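Side-chain contacts in Pgp2 (Campylobacter jejuni subsp. jejuni, PDB 6XJ6), which probably trims peptidoglycan as an LD-carboxypeptidase of the YkuD family, with an accessory NTF2-like domain whose peptidoglycan-binding pocket directs helical cell shape: residues Leu271-Asp276 with Met281-Glu286; Lys37-Tyr42 with Glu145-Val150; Phe157-Thr160 with Ile166-Lys169; Gly64-Glu69 with Gly114-His119; Thr194-Tyr199 with Ser217-Ile222. One frame throughout, in Å; residues are numbered along the deposited sequence.

Contact 1: Leu271-Asp276 with Met281-Glu286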
# COMPACT_ATOMS: atom_id res chain seq x y z
N LEU A 271 -3.80 -2.92 -6.87
CA LEU A 271 -5.18 -2.54 -6.61
C LEU A 271 -5.27 -1.92 -5.22
O LEU A 271 -4.70 -2.45 -4.26
CB LEU A 271 -6.11 -3.76 -6.66
CG LEU A 271 -6.12 -4.60 -7.94
CD1 LEU A 271 -7.03 -5.80 -7.77
CD2 LEU A 271 -6.56 -3.77 -9.13
N TYR A 272 -5.97 -0.80 -5.13
CA TYR A 272 -6.37 -0.22 -3.86
C TYR A 272 -7.86 -0.49 -3.74
O TYR A 272 -8.63 -0.10 -4.62
CB TYR A 272 -6.06 1.28 -3.82
CG TYR A 272 -4.56 1.54 -3.86
CD1 TYR A 272 -3.89 1.57 -5.07
CD2 TYR A 272 -3.82 1.68 -2.70
CE1 TYR A 272 -2.53 1.76 -5.13
CE2 TYR A 272 -2.45 1.88 -2.74
CZ TYR A 272 -1.81 1.91 -3.96
OH TYR A 272 -0.45 2.09 -4.01
N VAL A 273 -8.27 -1.19 -2.68
CA VAL A 273 -9.62 -1.71 -2.58
C VAL A 273 -10.21 -1.41 -1.21
O VAL A 273 -9.51 -1.17 -0.23
CB VAL A 273 -9.68 -3.23 -2.85
CG1 VAL A 273 -8.96 -3.59 -4.15
CG2 VAL A 273 -9.10 -4.04 -1.68
N LYS A 274 -11.54 -1.43 -1.15
CA LYS A 274 -12.26 -1.53 0.10
C LYS A 274 -13.08 -2.81 0.10
O LYS A 274 -13.29 -3.43 -0.95
CB LYS A 274 -13.18 -0.32 0.32
CG LYS A 274 -14.30 -0.21 -0.69
CD LYS A 274 -15.16 1.01 -0.44
CE LYS A 274 -16.18 1.17 -1.54
NZ LYS A 274 -16.97 2.43 -1.41
N ILE A 275 -13.52 -3.22 1.28
CA ILE A 275 -14.48 -4.30 1.43
C ILE A 275 -15.83 -3.67 1.71
O ILE A 275 -15.99 -2.94 2.70
CB ILE A 275 -14.08 -5.26 2.56
CG1 ILE A 275 -12.73 -5.92 2.25
CG2 ILE A 275 -15.14 -6.32 2.73
CD1 ILE A 275 -12.19 -6.75 3.39
N ASP A 276 -16.81 -3.94 0.85
CA ASP A 276 -18.10 -3.28 0.98
C ASP A 276 -18.93 -3.93 2.08
O ASP A 276 -18.51 -4.88 2.74
CB ASP A 276 -18.80 -3.21 -0.38
CG ASP A 276 -19.36 -4.55 -0.84
OD1 ASP A 276 -19.32 -5.55 -0.09
OD2 ASP A 276 -19.86 -4.59 -1.99
N MET A 281 -14.96 -7.28 -2.46
CA MET A 281 -13.93 -6.36 -2.92
C MET A 281 -14.52 -5.32 -3.87
O MET A 281 -15.25 -5.66 -4.81
CB MET A 281 -12.85 -7.14 -3.67
CG MET A 281 -11.72 -6.28 -4.20
SD MET A 281 -10.41 -7.24 -4.97
CE MET A 281 -11.14 -7.60 -6.55
N LYS A 282 -14.17 -4.06 -3.65
CA LYS A 282 -14.50 -2.98 -4.56
C LYS A 282 -13.22 -2.20 -4.85
O LYS A 282 -12.63 -1.62 -3.93
CB LYS A 282 -15.57 -2.06 -3.97
CG LYS A 282 -16.94 -2.70 -3.89
CD LYS A 282 -17.54 -2.92 -5.28
CE LYS A 282 -18.96 -3.42 -5.19
NZ LYS A 282 -19.62 -3.49 -6.53
N ILE A 283 -12.82 -2.18 -6.12
CA ILE A 283 -11.58 -1.54 -6.53
C ILE A 283 -11.78 -0.03 -6.59
O ILE A 283 -12.73 0.45 -7.23
CB ILE A 283 -11.12 -2.10 -7.89
CG1 ILE A 283 -10.79 -3.59 -7.75
CG2 ILE A 283 -9.91 -1.32 -8.42
CD1 ILE A 283 -10.72 -4.31 -9.06
N LEU A 284 -10.89 0.71 -5.94
CA LEU A 284 -10.92 2.17 -5.92
C LEU A 284 -9.88 2.79 -6.84
O LEU A 284 -10.06 3.93 -7.28
CB LEU A 284 -10.67 2.67 -4.49
CG LEU A 284 -11.60 2.09 -3.44
CD1 LEU A 284 -11.16 2.47 -2.04
CD2 LEU A 284 -13.01 2.57 -3.69
N ALA A 285 -8.79 2.08 -7.11
CA ALA A 285 -7.75 2.54 -8.01
C ALA A 285 -7.01 1.31 -8.50
O ALA A 285 -6.78 0.36 -7.74
CB ALA A 285 -6.77 3.49 -7.31
N GLU A 286 -6.63 1.33 -9.78
CA GLU A 286 -6.00 0.17 -10.39
C GLU A 286 -4.86 0.61 -11.29
O GLU A 286 -5.04 1.45 -12.17
CB GLU A 286 -7.01 -0.65 -11.21
CG GLU A 286 -6.37 -1.74 -12.06
CD GLU A 286 -7.37 -2.62 -12.76
OE1 GLU A 286 -8.58 -2.31 -12.71
OE2 GLU A 286 -6.95 -3.62 -13.38

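Contact 2: Lys37-Tyr42 with Glu145-Val150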
# COMPACT_ATOMS: atom_id res chain seq x y z
N LYS A 37 3.08 8.75 18.32
CA LYS A 37 4.45 9.17 18.03
C LYS A 37 5.43 8.02 18.24
O LYS A 37 6.50 8.18 18.82
CB LYS A 37 4.84 10.41 18.85
CG LYS A 37 3.87 11.57 18.76
CD LYS A 37 3.68 12.06 17.32
CE LYS A 37 2.73 13.25 17.27
NZ LYS A 37 2.39 13.64 15.88
N ILE A 38 5.06 6.85 17.72
CA ILE A 38 5.91 5.67 17.76
C ILE A 38 6.10 5.17 16.34
O ILE A 38 5.14 5.07 15.58
CB ILE A 38 5.31 4.54 18.64
CG1 ILE A 38 5.15 5.01 20.09
CG2 ILE A 38 6.20 3.29 18.58
CD1 ILE A 38 4.45 4.00 21.01
N LEU A 39 7.35 4.87 16.00
CA LEU A 39 7.69 4.19 14.76
C LEU A 39 8.35 2.86 15.12
O LEU A 39 9.25 2.81 15.97
CB LEU A 39 8.64 5.03 13.90
CG LEU A 39 9.07 4.44 12.55
CD1 LEU A 39 9.35 5.55 11.54
CD2 LEU A 39 10.31 3.55 12.70
N ARG A 40 7.88 1.79 14.49
CA ARG A 40 8.45 0.46 14.67
C ARG A 40 8.73 -0.14 13.30
O ARG A 40 8.04 0.18 12.32
CB ARG A 40 7.49 -0.45 15.45
CG ARG A 40 7.35 -0.07 16.91
CD ARG A 40 6.14 -0.68 17.59
NE ARG A 40 6.19 -0.42 19.02
CZ ARG A 40 5.14 -0.42 19.84
NH1 ARG A 40 3.92 -0.68 19.39
NH2 ARG A 40 5.32 -0.16 21.13
N VAL A 41 9.76 -0.97 13.21
CA VAL A 41 10.03 -1.75 12.02
C VAL A 41 9.82 -3.21 12.36
O VAL A 41 10.43 -3.73 13.31
CB VAL A 41 11.43 -1.51 11.44
CG1 VAL A 41 11.58 -2.28 10.13
CG2 VAL A 41 11.67 -0.03 11.20
N TYR A 42 8.98 -3.87 11.58
CA TYR A 42 8.69 -5.28 11.76
C TYR A 42 9.17 -6.05 10.54
O TYR A 42 8.96 -5.62 9.41
CB TYR A 42 7.20 -5.52 11.89
CG TYR A 42 6.59 -4.98 13.15
CD1 TYR A 42 6.61 -5.73 14.32
CD2 TYR A 42 5.99 -3.73 13.18
CE1 TYR A 42 6.05 -5.24 15.48
CE2 TYR A 42 5.43 -3.24 14.33
CZ TYR A 42 5.46 -4.00 15.48
OH TYR A 42 4.90 -3.51 16.64
N GLU A 145 21.35 4.93 12.33
CA GLU A 145 22.20 3.84 11.87
C GLU A 145 21.51 2.50 12.08
O GLU A 145 21.55 1.63 11.20
CB GLU A 145 23.56 3.87 12.58
CG GLU A 145 24.47 5.00 12.11
CD GLU A 145 24.82 4.89 10.63
OE1 GLU A 145 24.55 3.83 10.03
OE2 GLU A 145 25.36 5.87 10.08
N LYS A 146 20.86 2.31 13.23
CA LYS A 146 20.15 1.06 13.47
C LYS A 146 18.97 0.91 12.52
O LYS A 146 18.75 -0.17 11.96
CB LYS A 146 19.68 0.97 14.92
CG LYS A 146 18.88 -0.31 15.20
CD LYS A 146 18.49 -0.48 16.66
CE LYS A 146 17.68 -1.77 16.85
NZ LYS A 146 17.37 -2.07 18.28
N PHE A 147 18.21 1.99 12.32
CA PHE A 147 17.12 1.94 11.35
C PHE A 147 17.64 1.54 9.97
O PHE A 147 17.07 0.67 9.30
CB PHE A 147 16.42 3.30 11.29
CG PHE A 147 15.30 3.36 10.30
CD1 PHE A 147 15.52 3.78 9.00
CD2 PHE A 147 14.02 2.97 10.67
CE1 PHE A 147 14.49 3.81 8.08
CE2 PHE A 147 12.99 3.01 9.76
CZ PHE A 147 13.22 3.43 8.46
N ALA A 148 18.75 2.15 9.54
CA ALA A 148 19.30 1.85 8.22
C ALA A 148 19.71 0.39 8.10
O ALA A 148 19.48 -0.24 7.07
CB ALA A 148 20.49 2.76 7.93
N GLN A 149 20.32 -0.16 9.16
CA GLN A 149 20.73 -1.55 9.14
C GLN A 149 19.53 -2.48 9.02
O GLN A 149 19.59 -3.51 8.33
CB GLN A 149 21.53 -1.87 10.40
CG GLN A 149 22.86 -1.14 10.48
CD GLN A 149 23.56 -1.33 11.81
OE1 GLN A 149 22.99 -1.90 12.74
NE2 GLN A 149 24.79 -0.85 11.91
N VAL A 150 18.42 -2.14 9.68
CA VAL A 150 17.26 -3.02 9.69
C VAL A 150 16.57 -3.04 8.33
O VAL A 150 16.00 -4.06 7.93
CB VAL A 150 16.29 -2.64 10.83
CG1 VAL A 150 14.94 -3.34 10.66
CG2 VAL A 150 16.90 -2.98 12.18

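Contact 3: Phe157-Thr160 with Ile166-Lys169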
# COMPACT_ATOMS: atom_id res chain seq x y z
N PHE A 157 7.99 -1.74 3.23
CA PHE A 157 6.75 -1.00 3.13
C PHE A 157 6.61 -0.02 4.29
O PHE A 157 7.26 -0.14 5.33
CB PHE A 157 5.56 -1.97 3.11
CG PHE A 157 5.54 -2.84 1.90
CD1 PHE A 157 5.33 -2.29 0.65
CD2 PHE A 157 5.74 -4.21 2.00
CE1 PHE A 157 5.31 -3.08 -0.47
CE2 PHE A 157 5.72 -5.01 0.88
CZ PHE A 157 5.51 -4.45 -0.36
N VAL A 158 5.73 0.96 4.08
CA VAL A 158 5.50 2.05 5.01
C VAL A 158 4.01 2.06 5.30
O VAL A 158 3.20 2.24 4.39
CB VAL A 158 5.95 3.39 4.40
CG1 VAL A 158 5.51 4.59 5.25
CG2 VAL A 158 7.45 3.38 4.21
N MET A 159 3.66 1.87 6.56
CA MET A 159 2.27 1.82 7.00
C MET A 159 2.12 2.90 8.05
O MET A 159 2.74 2.82 9.12
CB MET A 159 1.96 0.43 7.55
CG MET A 159 0.56 0.27 8.07
SD MET A 159 0.26 -1.45 8.53
CE MET A 159 -1.29 -1.28 9.40
N THR A 160 1.35 3.94 7.74
CA THR A 160 1.20 5.08 8.63
C THR A 160 -0.25 5.23 9.06
O THR A 160 -1.14 5.40 8.21
CB THR A 160 1.72 6.35 7.98
OG1 THR A 160 3.09 6.13 7.62
CG2 THR A 160 1.62 7.53 8.94
N ILE A 166 -4.70 -0.18 13.05
CA ILE A 166 -5.28 -0.81 11.88
C ILE A 166 -4.54 -2.11 11.65
O ILE A 166 -3.32 -2.12 11.45
CB ILE A 166 -5.19 0.11 10.65
CG1 ILE A 166 -5.84 1.46 10.96
CG2 ILE A 166 -5.83 -0.54 9.43
CD1 ILE A 166 -7.25 1.38 11.50
N ARG A 167 -5.26 -3.23 11.72
CA ARG A 167 -4.65 -4.53 11.47
C ARG A 167 -5.51 -5.34 10.52
O ARG A 167 -6.74 -5.29 10.57
CB ARG A 167 -4.46 -5.30 12.77
CG ARG A 167 -3.54 -4.60 13.77
CD ARG A 167 -2.10 -4.51 13.27
NE ARG A 167 -1.24 -3.94 14.31
CZ ARG A 167 -1.02 -2.64 14.48
NH1 ARG A 167 -1.56 -1.75 13.66
NH2 ARG A 167 -0.23 -2.23 15.46
N ALA A 168 -4.83 -6.08 9.65
CA ALA A 168 -5.52 -6.99 8.75
C ALA A 168 -6.15 -8.13 9.53
O ALA A 168 -5.68 -8.52 10.61
CB ALA A 168 -4.54 -7.55 7.72
N LYS A 169 -7.22 -8.68 8.97
CA LYS A 169 -7.93 -9.81 9.55
C LYS A 169 -7.89 -10.98 8.58
O LYS A 169 -7.99 -10.80 7.37
CB LYS A 169 -9.39 -9.43 9.87
CG LYS A 169 -9.53 -8.21 10.78
CD LYS A 169 -8.89 -8.43 12.14
CE LYS A 169 -8.62 -7.12 12.87
NZ LYS A 169 -7.84 -7.34 14.12

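Contact 4: Gly64-Glu69 with Gly114-His119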
# COMPACT_ATOMS: atom_id res chain seq x y z
N GLY A 64 -4.23 14.84 10.55
CA GLY A 64 -5.14 14.94 9.43
C GLY A 64 -4.59 14.26 8.19
O GLY A 64 -3.39 14.05 8.03
N ASP A 65 -5.52 13.92 7.30
CA ASP A 65 -5.21 13.31 6.01
C ASP A 65 -4.50 14.32 5.11
O ASP A 65 -5.00 15.43 4.90
CB ASP A 65 -6.55 12.89 5.38
CG ASP A 65 -6.40 12.05 4.13
OD1 ASP A 65 -5.60 11.09 4.12
OD2 ASP A 65 -7.13 12.33 3.16
N LYS A 66 -3.32 13.96 4.59
CA LYS A 66 -2.63 14.84 3.66
C LYS A 66 -3.42 14.95 2.36
O LYS A 66 -3.95 13.96 1.85
CB LYS A 66 -1.21 14.35 3.34
CG LYS A 66 -0.46 15.33 2.40
CD LYS A 66 1.01 14.99 2.22
CE LYS A 66 1.71 15.99 1.28
NZ LYS A 66 1.79 17.37 1.84
N LYS A 67 -3.46 16.16 1.82
CA LYS A 67 -4.21 16.42 0.60
C LYS A 67 -3.39 17.15 -0.45
O LYS A 67 -3.54 16.87 -1.64
CB LYS A 67 -5.45 17.27 0.92
CG LYS A 67 -6.34 16.73 2.02
CD LYS A 67 -7.24 15.63 1.52
CE LYS A 67 -8.32 15.32 2.55
NZ LYS A 67 -9.28 14.28 2.08
N ILE A 68 -2.53 18.08 -0.04
CA ILE A 68 -1.90 19.00 -0.99
C ILE A 68 -0.47 19.31 -0.56
O ILE A 68 -0.12 19.23 0.62
CB ILE A 68 -2.68 20.33 -1.15
CG1 ILE A 68 -2.86 21.02 0.20
CG2 ILE A 68 -4.01 20.07 -1.83
CD1 ILE A 68 -3.34 22.46 0.09
N GLU A 69 0.34 19.68 -1.54
CA GLU A 69 1.59 20.37 -1.27
C GLU A 69 1.32 21.58 -0.38
O GLU A 69 0.48 22.43 -0.70
CB GLU A 69 2.20 20.82 -2.60
CG GLU A 69 3.45 21.69 -2.47
CD GLU A 69 4.63 20.95 -1.89
OE1 GLU A 69 4.62 19.70 -1.92
OE2 GLU A 69 5.58 21.61 -1.42
N GLY A 114 4.56 15.72 -2.08
CA GLY A 114 5.68 14.82 -2.25
C GLY A 114 6.72 15.10 -1.19
O GLY A 114 6.46 15.82 -0.22
N GLY A 115 7.90 14.53 -1.40
CA GLY A 115 8.99 14.77 -0.46
C GLY A 115 8.68 14.30 0.94
O GLY A 115 9.11 14.94 1.92
N ILE A 116 7.95 13.19 1.07
CA ILE A 116 7.64 12.61 2.37
C ILE A 116 8.69 11.54 2.63
O ILE A 116 8.66 10.46 2.04
CB ILE A 116 6.22 12.03 2.41
CG1 ILE A 116 5.18 13.12 2.09
CG2 ILE A 116 5.95 11.39 3.76
CD1 ILE A 116 5.22 14.33 3.03
N TRP A 117 9.62 11.86 3.52
CA TRP A 117 10.78 11.04 3.80
C TRP A 117 10.80 10.69 5.28
O TRP A 117 10.14 11.33 6.11
CB TRP A 117 12.08 11.82 3.53
CG TRP A 117 12.24 12.36 2.15
CD1 TRP A 117 11.52 12.04 1.04
CD2 TRP A 117 13.22 13.32 1.73
NE1 TRP A 117 11.98 12.75 -0.05
CE2 TRP A 117 13.03 13.54 0.35
CE3 TRP A 117 14.24 14.01 2.39
CZ2 TRP A 117 13.81 14.43 -0.38
CZ3 TRP A 117 15.01 14.89 1.66
CH2 TRP A 117 14.80 15.09 0.30
N ILE A 118 11.58 9.66 5.60
CA ILE A 118 12.06 9.41 6.95
C ILE A 118 13.50 9.89 6.99
O ILE A 118 14.31 9.52 6.13
CB ILE A 118 11.97 7.91 7.29
CG1 ILE A 118 10.51 7.44 7.26
CG2 ILE A 118 12.64 7.62 8.64
CD1 ILE A 118 10.34 5.92 7.42
N HIS A 119 13.82 10.74 7.96
CA HIS A 119 15.16 11.30 8.04
C HIS A 119 15.47 11.62 9.50
O HIS A 119 14.77 11.17 10.41
CB HIS A 119 15.31 12.49 7.08
CG HIS A 119 14.38 13.63 7.34
ND1 HIS A 119 14.40 14.36 8.50
CD2 HIS A 119 13.40 14.17 6.57
CE1 HIS A 119 13.48 15.31 8.44
NE2 HIS A 119 12.86 15.21 7.28
O HOH W 1 4.10 18.06 0.10

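Contact 5: Thr194-Tyr199 with Ser217-Ile222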
# COMPACT_ATOMS: atom_id res chain seq x y z
N THR A 194 -19.54 -9.67 -14.48
CA THR A 194 -18.83 -10.10 -13.27
C THR A 194 -17.62 -9.21 -13.01
O THR A 194 -17.37 -8.80 -11.87
CB THR A 194 -18.41 -11.56 -13.39
OG1 THR A 194 -19.57 -12.38 -13.61
CG2 THR A 194 -17.71 -12.03 -12.12
N TYR A 195 -16.85 -8.91 -14.06
CA TYR A 195 -15.68 -8.05 -13.92
C TYR A 195 -16.06 -6.70 -13.31
O TYR A 195 -15.45 -6.25 -12.34
CB TYR A 195 -15.04 -7.88 -15.30
CG TYR A 195 -13.91 -6.87 -15.41
CD1 TYR A 195 -14.15 -5.60 -15.91
CD2 TYR A 195 -12.60 -7.21 -15.07
CE1 TYR A 195 -13.13 -4.68 -16.04
CE2 TYR A 195 -11.57 -6.30 -15.20
CZ TYR A 195 -11.85 -5.03 -15.69
OH TYR A 195 -10.83 -4.11 -15.83
N LEU A 196 -17.09 -6.06 -13.86
CA LEU A 196 -17.49 -4.74 -13.38
C LEU A 196 -18.05 -4.76 -11.97
O LEU A 196 -18.02 -3.72 -11.30
CB LEU A 196 -18.52 -4.13 -14.33
CG LEU A 196 -18.02 -3.78 -15.73
CD1 LEU A 196 -19.18 -3.35 -16.62
CD2 LEU A 196 -16.96 -2.70 -15.66
N SER A 197 -18.55 -5.90 -11.49
CA SER A 197 -19.07 -5.97 -10.13
C SER A 197 -18.00 -5.71 -9.08
O SER A 197 -18.35 -5.48 -7.91
CB SER A 197 -19.71 -7.33 -9.88
OG SER A 197 -18.73 -8.34 -9.70
N PHE A 198 -16.72 -5.75 -9.44
CA PHE A 198 -15.65 -5.54 -8.49
C PHE A 198 -15.16 -4.10 -8.45
O PHE A 198 -14.15 -3.82 -7.81
CB PHE A 198 -14.48 -6.48 -8.79
CG PHE A 198 -14.80 -7.92 -8.52
CD1 PHE A 198 -15.08 -8.79 -9.55
CD2 PHE A 198 -14.85 -8.39 -7.22
CE1 PHE A 198 -15.38 -10.10 -9.30
CE2 PHE A 198 -15.15 -9.71 -6.96
CZ PHE A 198 -15.43 -10.57 -8.00
N TYR A 199 -15.86 -3.18 -9.11
CA TYR A 199 -15.52 -1.77 -9.09
C TYR A 199 -16.62 -1.00 -8.36
O TYR A 199 -17.80 -1.33 -8.47
CB TYR A 199 -15.32 -1.23 -10.51
CG TYR A 199 -14.12 -1.88 -11.16
CD1 TYR A 199 -12.87 -1.29 -11.12
CD2 TYR A 199 -14.24 -3.10 -11.80
CE1 TYR A 199 -11.76 -1.89 -11.69
CE2 TYR A 199 -13.14 -3.72 -12.37
CZ TYR A 199 -11.91 -3.12 -12.32
OH TYR A 199 -10.82 -3.73 -12.89
N SER A 217 -19.07 0.75 -20.38
CA SER A 217 -19.26 0.59 -21.81
C SER A 217 -17.92 0.38 -22.52
O SER A 217 -17.84 -0.38 -23.49
CB SER A 217 -20.00 1.80 -22.38
OG SER A 217 -21.29 1.90 -21.80
N MET A 218 -16.87 1.05 -22.06
CA MET A 218 -15.54 0.85 -22.64
C MET A 218 -15.08 -0.59 -22.45
O MET A 218 -14.55 -1.21 -23.38
CB MET A 218 -14.53 1.79 -22.00
CG MET A 218 -13.10 1.60 -22.50
SD MET A 218 -11.85 2.40 -21.48
CE MET A 218 -11.79 1.32 -20.05
N LYS A 219 -15.25 -1.12 -21.25
CA LYS A 219 -14.79 -2.48 -20.99
C LYS A 219 -15.60 -3.49 -21.78
O LYS A 219 -15.04 -4.46 -22.31
CB LYS A 219 -14.84 -2.79 -19.49
CG LYS A 219 -13.77 -2.07 -18.70
CD LYS A 219 -12.39 -2.65 -18.99
CE LYS A 219 -11.30 -1.96 -18.19
NZ LYS A 219 -9.99 -2.63 -18.36
N LYS A 220 -16.91 -3.28 -21.90
CA LYS A 220 -17.72 -4.18 -22.70
C LYS A 220 -17.24 -4.17 -24.14
O LYS A 220 -17.14 -5.22 -24.78
CB LYS A 220 -19.20 -3.78 -22.62
CG LYS A 220 -20.14 -4.80 -23.23
CD LYS A 220 -21.58 -4.35 -23.15
CE LYS A 220 -22.52 -5.41 -23.70
NZ LYS A 220 -23.95 -5.00 -23.57
N SER A 221 -16.91 -2.98 -24.65
CA SER A 221 -16.38 -2.87 -26.00
C SER A 221 -15.07 -3.65 -26.14
O SER A 221 -14.90 -4.43 -27.08
CB SER A 221 -16.18 -1.39 -26.32
OG SER A 221 -15.86 -1.21 -27.68
N ILE A 222 -14.14 -3.44 -25.20
CA ILE A 222 -12.87 -4.16 -25.24
C ILE A 222 -13.09 -5.66 -25.11
O ILE A 222 -12.51 -6.45 -25.86
CB ILE A 222 -11.92 -3.62 -24.15
CG1 ILE A 222 -11.54 -2.17 -24.47
CG2 ILE A 222 -10.66 -4.49 -24.05
CD1 ILE A 222 -10.74 -1.50 -23.38

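Contact 1: Leu271-Asp276 with Met281-Glu286
Leu271 and Glu286 form a non-hydrogen-bonded antiparallel pair, and their side chains run the same way, with Leu271 CD2 3.6 Å from Glu286 CG. The other methyl branch, CD1, goes to Ile283 CD1 at 4.2 Å. Tyr272 comes next and turns to the opposite face of the sheet, where its ring carbon CD1 packs on the methyl of Ala285. Its backbone N bonds Ala285 O at 3.0 Å, while Tyr272 O takes a bond from Leu284 N at 2.7 Å and a weak one from Ala285 N. Two residues therefore face one: this is a classic beta bulge, and it shifts the register by a residue. Val273 returns to the Leu271 face, where CG1 meets both Met281 CG at 3.9 Å and Ile283 CG1 at 4.0 Å. Lys274 pairs with Lys282 through two backbone bonds. Its extended chain crosses Leu284 at roughly a right angle, CE lying 4.1 Å from Leu284 CD2, and NZ goes on to salt bridges with Asp200 and Glu203. Asp276 OD2 touches Lys282 CE at 3.5 Å, but OD1 accepts from Lys280 N and Lys282 NZ bonds Ser197 O. In this hairpin of the NTF2-like domain, helix 170-188 covers the Met281-Ile283 face through Leu176 and Trp183. Helix 104-108 packs against Tyr272, Leu284 and Ala285 on the other, and strand 249-260 flanks strand 263-275.

Contact 2: Lys37-Tyr42 with Glu145-Val150
Val41 meets both Phe147 and Val150 where helix 141-151 lies against the five-stranded mixed sheet of the YkuD catalytic domain, a plain alpha/beta layer packing. The segment axes pass 10.2 Å apart at 31°, so helix and strand run in broadly the same direction. The two methyls of Val41 divide the work. CG1, anti to the backbone N (chi1 -176°), reaches Val150 CG1 at 3.6 Å, and the two valine side chains pass each other head to tail. CG2 points instead to Phe147 CE2, also at 3.6 Å, coming at the ring obliquely. Phe147 lies across Val41 at about a right angle, its ring swung in toward the sheet from a CA-CB bond that does not itself aim there. The same ring packs edge-to-face with Phe97 and with Phe53 of the adjoining strand 48-56, which makes it part of an aromatic cluster. No hydrogen bond links the two segments: the join is wholly apolar. The side chains of Phe147 and His119, the predicted proton donor/acceptor, are about 9 Å apart. On the same ring carbon, CE2, a second methyl arrives: Leu39 CD2, 4.0 Å away.

Contact 3: Phe157-Thr160 with Ile166-Lys169
Met159 lies on a strand and Ile166 and Arg167 on an extended but irregular run, and no backbone hydrogen bond joins the two. The strand, 156-161, belongs to the five-stranded mixed sheet of the YkuD fold; the irregular run leads from it into helix 170-188, with Lys169 at the N-cap. The contact rests mainly on one long thioether. Met159 is stretched through all its torsions, from chi1 179° to chi3 169°, and this carries CE to within 3.0 Å of Ile166 O, a tight approach of methyl to carbonyl oxygen. The same CE lies 4.3 Å from Ile166 CB and equally far from Arg167 NH1, meeting the guanidinium obliquely. Arg167 starts away from the strand and then curls back, so that its head reaches the peptide just before it: NH1 bonds Ile166 O at 2.8 Å, close to straight. Glu161 secures the same corner, its OE2 making a salt bridge with Arg167 NH1 and accepting a bond from Ile166 N. The charged head is thereby fixed beside the methionine methyl, and the arginine could well polarise the carbonyl that CE touches. Leu31 and Pro240 also pack on Met159, while Leu31 and Leu20 adjoin Arg167. At the shared carbonyl, Ile166 O lies in the guanidinium plane of Arg167, but NH1 stands above the carbonyl plane, 58° out of it.

Contact 4: Gly64-Glu69 with Gly114-His119
Lys66 stays extended from chi1 (-177°) through chi3, which brings CE to 4.3 Å from Ile116 CD1, and a bend at chi4 (66°) then turns NZ toward a water beside Gly114. Glu69, three residues on, bends at chi2 (67°), and its OE1 comes to 4.0 Å from Gly114 N. Neither side chain bonds the glycine segment directly. The water links the three groups, hydrogen-bonded to Lys66 NZ at 3.0 Å, to Glu69 OE1 at 2.7 Å and to Gly114 N at 3.2 Å, so acid, ammonium and peptide amide meet round a single oxygen. Lys66 NZ is gripped further by Ile68 O at 2.9 Å, which it approaches from above the carbonyl plane, and by a salt bridge to Asp71. Asp71 also accepts the backbone amides of Lys67 and Ile68, and thus holds the lysine and its loop together. The ammonium is well supplied with partners, while the aliphatic part of the chain lies against Ile116, whose side chain is about 5 Å from that of Cys136, the predicted nucleophile. Loop 64-69 lies between strands 48-56 and 77-80 in the chain; strand 117-119, which ends at the predicted catalytic His119, is the middle strand of a small sheet, flanked by 97-98 and 137-138.

Contact 5: Thr194-Tyr199 with Ser217-Ile222
Tyr195 OH accepts a hydrogen bond from Lys219 NZ at 3.0 Å, the one hydrogen bond between the two segments. The lysine bends at its second torsion (chi2 -70°) and then runs straight, which lays its methylenes across the tyrosine at about a right angle: Lys219 CD is 3.7 Å from Tyr195 CE1, met obliquely, and Lys219 CE is 3.2 Å from Tyr195 OH. Leu196 CD2 adds a loose apolar touch on Lys219 CB at 4.4 Å. The setting is the helical side of the NTF2-like domain. A type I turn from Leu196 to Tyr199 follows on helix 192-196, and helix 212-223 lies beside it. The turn brings Tyr199 over one face of the Tyr195 ring, with CE2 3.7 Å above its plane and offset toward the rim. Phe223, from the second helix, meets Tyr195 edge-to-face, and Trp183 of helix 170-188 packs against it with the ring planes about 15° apart, so the phenol that receives the lysine is held among aromatic rings. Tyr199 OH is hydrogen-bonded to Trp183 NE1 and Glu286 OE1. Within the first segment, Ser197 OG bonds Thr194 O at 2.6 Å.

Contacts 2 and 4 belong to the catalytic domain and touch through Ile118, which packs on Phe147 and Leu39; yet contact 2 is buried and apolar, while contact 4 is partly buried and relies on a water and charges. Contacts 1 and 5 share the NTF2-like domain and meet directly, Ile283 N lying 2.7 Å from Phe198 O. There the chemistry divides again: contact 1 is a buried hairpin built on backbone bonds, contact 5 a partly buried contact of a turn and a helix with one lysine-tyrosine bond. Contact 3, closest of the five to the chain's centre, has one methionine reaching toward the run into helix 170-188, the helix that packs against contacts 1 and 5.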